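Local coordinates for protein amorpha-4,11-diene synthase (Artemisia annua, PDB 4GAX) that is an engineered sesquiterpene synthase, a mutant of alpha-bisabolol synthase, that probably cyclises farnesyl diphosphate, at residues E327-I340 with M345-M358. Numbering follows the deposited sequence.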
loop_
_atom_site.group_PDB
_atom_site.type_symbol
_atom_site.label_atom_id
_atom_site.label_comp_id
_atom_site.label_asym_id
_atom_site.label_seq_id
_atom_site.Cartn_x
_atom_site.Cartn_y
_atom_site.Cartn_z
ATOM N N GLU A 327 7.628 0.584 34.518
ATOM C CA GLU A 327 6.328 1.008 34.000
ATOM C C GLU A 327 5.946 0.164 32.777
ATOM O O GLU A 327 4.817 -0.313 32.654
ATOM C CB GLU A 327 6.365 2.499 33.633
ATOM C CG GLU A 327 6.515 3.467 34.829
ATOM C CD GLU A 327 6.763 4.911 34.393
ATOM O OE1 GLU A 327 7.122 5.138 33.212
ATOM O OE2 GLU A 327 6.591 5.826 35.226
ATOM N N LEU A 328 6.905 -0.012 31.876
ATOM C CA LEU A 328 6.695 -0.810 30.678
ATOM C C LEU A 328 6.384 -2.272 31.004
ATOM O O LEU A 328 5.516 -2.885 30.376
ATOM C CB LEU A 328 7.911 -0.705 29.753
ATOM C CG LEU A 328 8.132 0.682 29.151
ATOM C CD1 LEU A 328 9.251 0.659 28.110
ATOM C CD2 LEU A 328 6.841 1.206 28.532
ATOM N N LYS A 329 7.086 -2.821 31.993
ATOM C CA LYS A 329 6.835 -4.182 32.462
ATOM C C LYS A 329 5.383 -4.364 32.908
ATOM O O LYS A 329 4.730 -5.344 32.538
ATOM C CB LYS A 329 7.774 -4.534 33.627
ATOM C CG LYS A 329 7.526 -5.914 34.210
ATOM C CD LYS A 329 8.608 -6.906 33.798
ATOM C CE LYS A 329 9.738 -6.964 34.827
ATOM N NZ LYS A 329 9.663 -8.172 35.702
ATOM N N ILE A 330 4.892 -3.419 33.709
ATOM C CA ILE A 330 3.506 -3.438 34.175
ATOM C C ILE A 330 2.506 -3.285 33.016
ATOM O O ILE A 330 1.489 -3.983 32.959
ATOM C CB ILE A 330 3.252 -2.316 35.198
ATOM C CG1 ILE A 330 4.121 -2.511 36.441
ATOM C CG2 ILE A 330 1.793 -2.283 35.604
ATOM C CD1 ILE A 330 4.047 -1.356 37.425
ATOM N N PHE A 331 2.780 -2.360 32.105
ATOM C CA PHE A 331 1.871 -2.143 30.980
ATOM C C PHE A 331 1.759 -3.406 30.117
ATOM O O PHE A 331 0.665 -3.770 29.672
ATOM C CB PHE A 331 2.310 -0.934 30.141
ATOM C CG PHE A 331 1.286 -0.494 29.119
ATOM C CD1 PHE A 331 0.245 0.356 29.478
ATOM C CD2 PHE A 331 1.364 -0.930 27.804
ATOM C CE1 PHE A 331 -0.706 0.770 28.527
ATOM C CE2 PHE A 331 0.415 -0.519 26.845
ATOM C CZ PHE A 331 -0.620 0.330 27.217
ATOM N N THR A 332 2.891 -4.070 29.895
ATOM C CA THR A 332 2.925 -5.306 29.117
ATOM C C THR A 332 2.062 -6.416 29.732
ATOM O O THR A 332 1.374 -7.139 29.009
ATOM C CB THR A 332 4.361 -5.829 28.965
ATOM O OG1 THR A 332 5.167 -4.838 28.309
ATOM C CG2 THR A 332 4.375 -7.131 28.157
ATOM N N GLU A 333 2.098 -6.562 31.054
ATOM C CA GLU A 333 1.275 -7.583 31.707
ATOM C C GLU A 333 -0.204 -7.211 31.618
ATOM O O GLU A 333 -1.063 -8.081 31.433
ATOM C CB GLU A 333 1.702 -7.805 33.166
ATOM C CG GLU A 333 0.834 -8.808 33.922
ATOM C CD GLU A 333 0.684 -10.141 33.193
ATOM O OE1 GLU A 333 1.702 -10.669 32.690
ATOM O OE2 GLU A 333 -0.454 -10.661 33.122
ATOM N N ALA A 334 -0.494 -5.918 31.743
ATOM C CA ALA A 334 -1.854 -5.427 31.560
ATOM C C ALA A 334 -2.368 -5.750 30.151
ATOM O O ALA A 334 -3.548 -6.069 29.961
ATOM C CB ALA A 334 -1.913 -3.939 31.817
ATOM N N ILE A 335 -1.489 -5.664 29.157
ATOM C CA ILE A 335 -1.898 -6.002 27.795
ATOM C C ILE A 335 -2.135 -7.512 27.691
ATOM O O ILE A 335 -3.113 -7.945 27.077
ATOM C CB ILE A 335 -0.892 -5.496 26.738
ATOM C CG1 ILE A 335 -0.942 -3.970 26.664
ATOM C CG2 ILE A 335 -1.213 -6.069 25.344
ATOM C CD1 ILE A 335 -2.224 -3.417 26.011
ATOM N N GLU A 336 -1.262 -8.303 28.322
ATOM C CA GLU A 336 -1.442 -9.756 28.387
ATOM C C GLU A 336 -2.763 -10.111 29.056
ATOM O O GLU A 336 -3.446 -11.051 28.643
ATOM C CB GLU A 336 -0.295 -10.432 29.154
ATOM C CG GLU A 336 1.070 -10.362 28.485
ATOM C CD GLU A 336 1.177 -11.196 27.213
ATOM O OE1 GLU A 336 0.202 -11.885 26.838
ATOM O OE2 GLU A 336 2.260 -11.165 26.582
ATOM N N ARG A 337 -3.114 -9.351 30.093
ATOM C CA ARG A 337 -4.343 -9.584 30.844
ATOM C C ARG A 337 -5.580 -9.237 30.019
ATOM O O ARG A 337 -6.592 -9.928 30.098
ATOM C CB ARG A 337 -4.324 -8.791 32.154
ATOM C CG ARG A 337 -4.852 -9.559 33.352
ATOM C CD ARG A 337 -4.391 -8.924 34.656
ATOM N NE ARG A 337 -3.193 -9.567 35.193
ATOM C CZ ARG A 337 -3.217 -10.526 36.115
ATOM N NH1 ARG A 337 -4.378 -10.948 36.600
ATOM N NH2 ARG A 337 -2.083 -11.060 36.551
ATOM N N TRP A 338 -5.484 -8.166 29.229
ATOM C CA TRP A 338 -6.540 -7.783 28.291
ATOM C C TRP A 338 -7.888 -7.719 28.998
ATOM O O TRP A 338 -8.805 -8.486 28.682
ATOM C CB TRP A 338 -6.610 -8.779 27.133
ATOM C CG TRP A 338 -7.245 -8.245 25.876
ATOM C CD1 TRP A 338 -8.580 -8.089 25.634
ATOM C CD2 TRP A 338 -6.566 -7.822 24.679
ATOM N NE1 TRP A 338 -8.778 -7.590 24.362
ATOM C CE2 TRP A 338 -7.557 -7.416 23.758
ATOM C CE3 TRP A 338 -5.220 -7.744 24.303
ATOM C CZ2 TRP A 338 -7.243 -6.940 22.475
ATOM C CZ3 TRP A 338 -4.907 -7.275 23.021
ATOM C CH2 TRP A 338 -5.914 -6.879 22.126
ATOM N N SER A 339 -8.003 -6.807 29.960
ATOM C CA SER A 339 -9.257 -6.606 30.680
ATOM C C SER A 339 -9.242 -5.272 31.394
ATOM O O SER A 339 -8.235 -4.894 32.007
ATOM C CB SER A 339 -9.493 -7.716 31.707
ATOM O OG SER A 339 -10.588 -7.375 32.543
ATOM N N ILE A 340 -10.368 -4.573 31.334
ATOM C CA ILE A 340 -10.475 -3.268 31.968
ATOM C C ILE A 340 -10.355 -3.361 33.489
ATOM O O ILE A 340 -10.032 -2.373 34.159
ATOM C CB ILE A 340 -11.788 -2.558 31.563
ATOM C CG1 ILE A 340 -11.638 -1.048 31.731
ATOM C CG2 ILE A 340 -12.985 -3.109 32.339
ATOM C CD1 ILE A 340 -10.464 -0.478 30.942
ATOM N N MET A 345 -4.059 -1.664 38.251
ATOM C CA MET A 345 -2.698 -2.172 38.393
ATOM C C MET A 345 -1.707 -1.334 37.576
ATOM O O MET A 345 -0.508 -1.596 37.576
ATOM C CB MET A 345 -2.629 -3.658 37.992
ATOM C CG MET A 345 -2.284 -3.910 36.526
ATOM S SD MET A 345 -2.103 -5.658 36.085
ATOM C CE MET A 345 -0.680 -5.569 34.994
ATOM N N ILE A 346 -2.217 -0.293 36.924
ATOM C CA ILE A 346 -1.480 0.423 35.885
ATOM C C ILE A 346 -1.057 1.839 36.285
ATOM O O ILE A 346 -1.849 2.577 36.874
ATOM C CB ILE A 346 -2.357 0.499 34.619
ATOM C CG1 ILE A 346 -2.654 -0.914 34.104
ATOM C CG2 ILE A 346 -1.716 1.354 33.549
ATOM C CD1 ILE A 346 -3.626 -0.955 32.920
ATOM N N PRO A 347 0.195 2.224 35.963
ATOM C CA PRO A 347 0.694 3.594 36.177
ATOM C C PRO A 347 -0.284 4.669 35.670
ATOM O O PRO A 347 -0.826 4.532 34.565
ATOM C CB PRO A 347 1.981 3.622 35.351
ATOM C CG PRO A 347 2.464 2.216 35.395
ATOM C CD PRO A 347 1.228 1.347 35.382
ATOM N N GLU A 348 -0.494 5.717 36.469
ATOM C CA GLU A 348 -1.522 6.736 36.208
ATOM C C GLU A 348 -1.575 7.264 34.773
ATOM O O GLU A 348 -2.638 7.271 34.143
ATOM C CB GLU A 348 -1.371 7.911 37.181
ATOM C CG GLU A 348 -2.683 8.565 37.574
ATOM C CD GLU A 348 -3.563 7.640 38.395
ATOM O OE1 GLU A 348 -4.800 7.803 38.370
ATOM O OE2 GLU A 348 -3.009 6.745 39.065
ATOM N N TYR A 349 -0.437 7.700 34.247
ATOM C CA TYR A 349 -0.420 8.261 32.895
ATOM C C TYR A 349 -0.782 7.258 31.796
ATOM O O TYR A 349 -1.098 7.658 30.671
ATOM C CB TYR A 349 0.928 8.928 32.591
ATOM C CG TYR A 349 2.046 7.972 32.239
ATOM C CD1 TYR A 349 2.345 7.683 30.917
ATOM C CD2 TYR A 349 2.819 7.379 33.230
ATOM C CE1 TYR A 349 3.369 6.818 30.589
ATOM C CE2 TYR A 349 3.846 6.512 32.909
ATOM C CZ TYR A 349 4.120 6.239 31.586
ATOM O OH TYR A 349 5.150 5.380 31.254
ATOM N N MET A 350 -0.742 5.964 32.108
ATOM C CA MET A 350 -1.040 4.945 31.100
ATOM C C MET A 350 -2.519 4.567 31.090
ATOM O O MET A 350 -2.973 3.833 30.208
ATOM C CB MET A 350 -0.195 3.694 31.336
ATOM C CG MET A 350 1.293 3.872 31.072
ATOM S SD MET A 350 2.233 2.529 31.828
ATOM C CE MET A 350 3.701 2.521 30.772
ATOM N N LYS A 351 -3.267 5.065 32.071
ATOM C CA LYS A 351 -4.689 4.734 32.166
ATOM C C LYS A 351 -5.528 5.154 30.946
ATOM O O LYS A 351 -6.284 4.329 30.412
ATOM C CB LYS A 351 -5.294 5.247 33.474
ATOM C CG LYS A 351 -4.717 4.576 34.731
ATOM C CD LYS A 351 -5.491 4.965 35.995
ATOM C CE LYS A 351 -5.073 4.093 37.178
ATOM N NZ LYS A 351 -5.998 4.233 38.345
ATOM N N PRO A 352 -5.392 6.417 30.479
ATOM C CA PRO A 352 -6.259 6.795 29.347
ATOM C C PRO A 352 -6.023 5.951 28.102
ATOM O O PRO A 352 -6.951 5.665 27.349
ATOM C CB PRO A 352 -5.857 8.251 29.055
ATOM C CG PRO A 352 -5.283 8.754 30.372
ATOM C CD PRO A 352 -4.584 7.555 30.968
ATOM N N ILE A 353 -4.779 5.547 27.884
ATOM C CA ILE A 353 -4.434 4.828 26.666
ATOM C C ILE A 353 -4.919 3.386 26.789
ATOM O O ILE A 353 -5.358 2.785 25.815
ATOM C CB ILE A 353 -2.907 4.873 26.391
ATOM C CG1 ILE A 353 -2.418 6.328 26.294
ATOM C CG2 ILE A 353 -2.568 4.111 25.103
ATOM C CD1 ILE A 353 -2.259 7.085 27.641
ATOM N N TYR A 354 -4.845 2.835 27.998
ATOM C CA TYR A 354 -5.332 1.482 28.208
ATOM C C TYR A 354 -6.832 1.456 27.974
ATOM O O TYR A 354 -7.351 0.530 27.354
ATOM C CB TYR A 354 -4.997 0.966 29.612
ATOM C CG TYR A 354 -5.182 -0.534 29.748
ATOM C CD1 TYR A 354 -4.244 -1.421 29.223
ATOM C CD2 TYR A 354 -6.297 -1.067 30.391
ATOM C CE1 TYR A 354 -4.406 -2.792 29.339
ATOM C CE2 TYR A 354 -6.468 -2.441 30.517
ATOM C CZ TYR A 354 -5.522 -3.297 29.990
ATOM O OH TYR A 354 -5.695 -4.658 30.104
ATOM N N LYS A 355 -7.513 2.485 28.467
ATOM C CA LYS A 355 -8.960 2.637 28.273
ATOM C C LYS A 355 -9.357 2.779 26.806
ATOM O O LYS A 355 -10.293 2.113 26.339
ATOM C CB LYS A 355 -9.453 3.858 29.055
ATOM C CG LYS A 355 -10.939 4.170 28.880
ATOM C CD LYS A 355 -11.831 3.058 29.432
ATOM C CE LYS A 355 -13.314 3.465 29.374
ATOM N NZ LYS A 355 -14.210 2.283 29.213
ATOM N N LEU A 356 -8.669 3.655 26.076
ATOM C CA LEU A 356 -8.950 3.817 24.645
ATOM C C LEU A 356 -8.722 2.510 23.911
ATOM O O LEU A 356 -9.525 2.113 23.056
ATOM C CB LEU A 356 -8.058 4.904 24.029
ATOM C CG LEU A 356 -8.387 5.275 22.575
ATOM C CD1 LEU A 356 -9.668 6.103 22.517
ATOM C CD2 LEU A 356 -7.224 6.037 21.936
ATOM N N PHE A 357 -7.614 1.851 24.238
ATOM C CA PHE A 357 -7.257 0.564 23.636
ATOM C C PHE A 357 -8.331 -0.495 23.925
ATOM O O PHE A 357 -8.811 -1.163 23.014
ATOM C CB PHE A 357 -5.903 0.129 24.203
ATOM C CG PHE A 357 -5.430 -1.219 23.736
ATOM C CD1 PHE A 357 -4.546 -1.332 22.676
ATOM C CD2 PHE A 357 -5.815 -2.375 24.399
ATOM C CE1 PHE A 357 -4.083 -2.575 22.271
ATOM C CE2 PHE A 357 -5.356 -3.617 23.981
ATOM C CZ PHE A 357 -4.498 -3.715 22.919
ATOM N N MET A 358 -8.703 -0.651 25.194
ATOM C CA MET A 358 -9.655 -1.686 25.570
ATOM C C MET A 358 -11.032 -1.428 24.957
ATOM O O MET A 358 -11.670 -2.363 24.480
ATOM C CB MET A 358 -9.751 -1.824 27.099
ATOM C CG MET A 358 -8.601 -2.619 27.709
ATOM S SD MET A 358 -8.608 -4.347 27.184
ATOM C CE MET A 358 -6.932 -4.569 26.673
#
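Tyr354 and Ala334 form the polar centre of this contact. With its CG anti to the backbone N (chi1 -166°), Tyr354 carries its buried ring across to the C-terminal end of helix 325-337, where OH donates to Ala334 O at 2.6 Å. That carbonyl also accepts the helical bond from Trp338 N, and the two donors reach it from opposite faces of its plane. The same phenol oxygen accepts Ser339 N at 3.2 Å, with an N-H...O angle of 161°, so donor and acceptor roles together clasp the turn that ends the helix. At the far end, Tyr349 OH donates to Glu327 OE1 at 2.8 Å from above the carboxylate plane; Thr324 N supplies OE1 with a second partner.

Aromatic and sulfur contacts fill the space beside these bonds. Phe357 turns its edge to the six-membered ring of Trp338, centroids 5.0 Å apart, while CE and SD of Met358 lie over the five-membered ring on the same face of the indole. Ile335 CD1 makes a CH-pi contact 3.9 Å from the Phe357 centroid. Met350 SD comes obliquely to Phe331, 3.8 Å from CD1, in a Met-aromatic pair.

Aliphatic packing completes the contact: Ala334 CB meets Ile346 CD1 at 3.6 Å, and Ile330 CG2 rests against Pro347 CD. The Met345 chain, bent at its last torsion, lays CE against CB and CG of Glu333 and the backbone N of Ala334. Helix 374-399 adds Val388 and Val384 beside Ile335 and Phe357.

The axes of 327-337 and 351-358 run 20° apart, 11.9 Å at closest approach. The returning residues Met345, Ile346 and Pro347 follow one flank, Ile346 reaching in with CD1 over a face of the Tyr354 ring. This returning loop makes the successive helices nearly parallel within the metal-binding domain, the all-alpha class I terpene synthase fold.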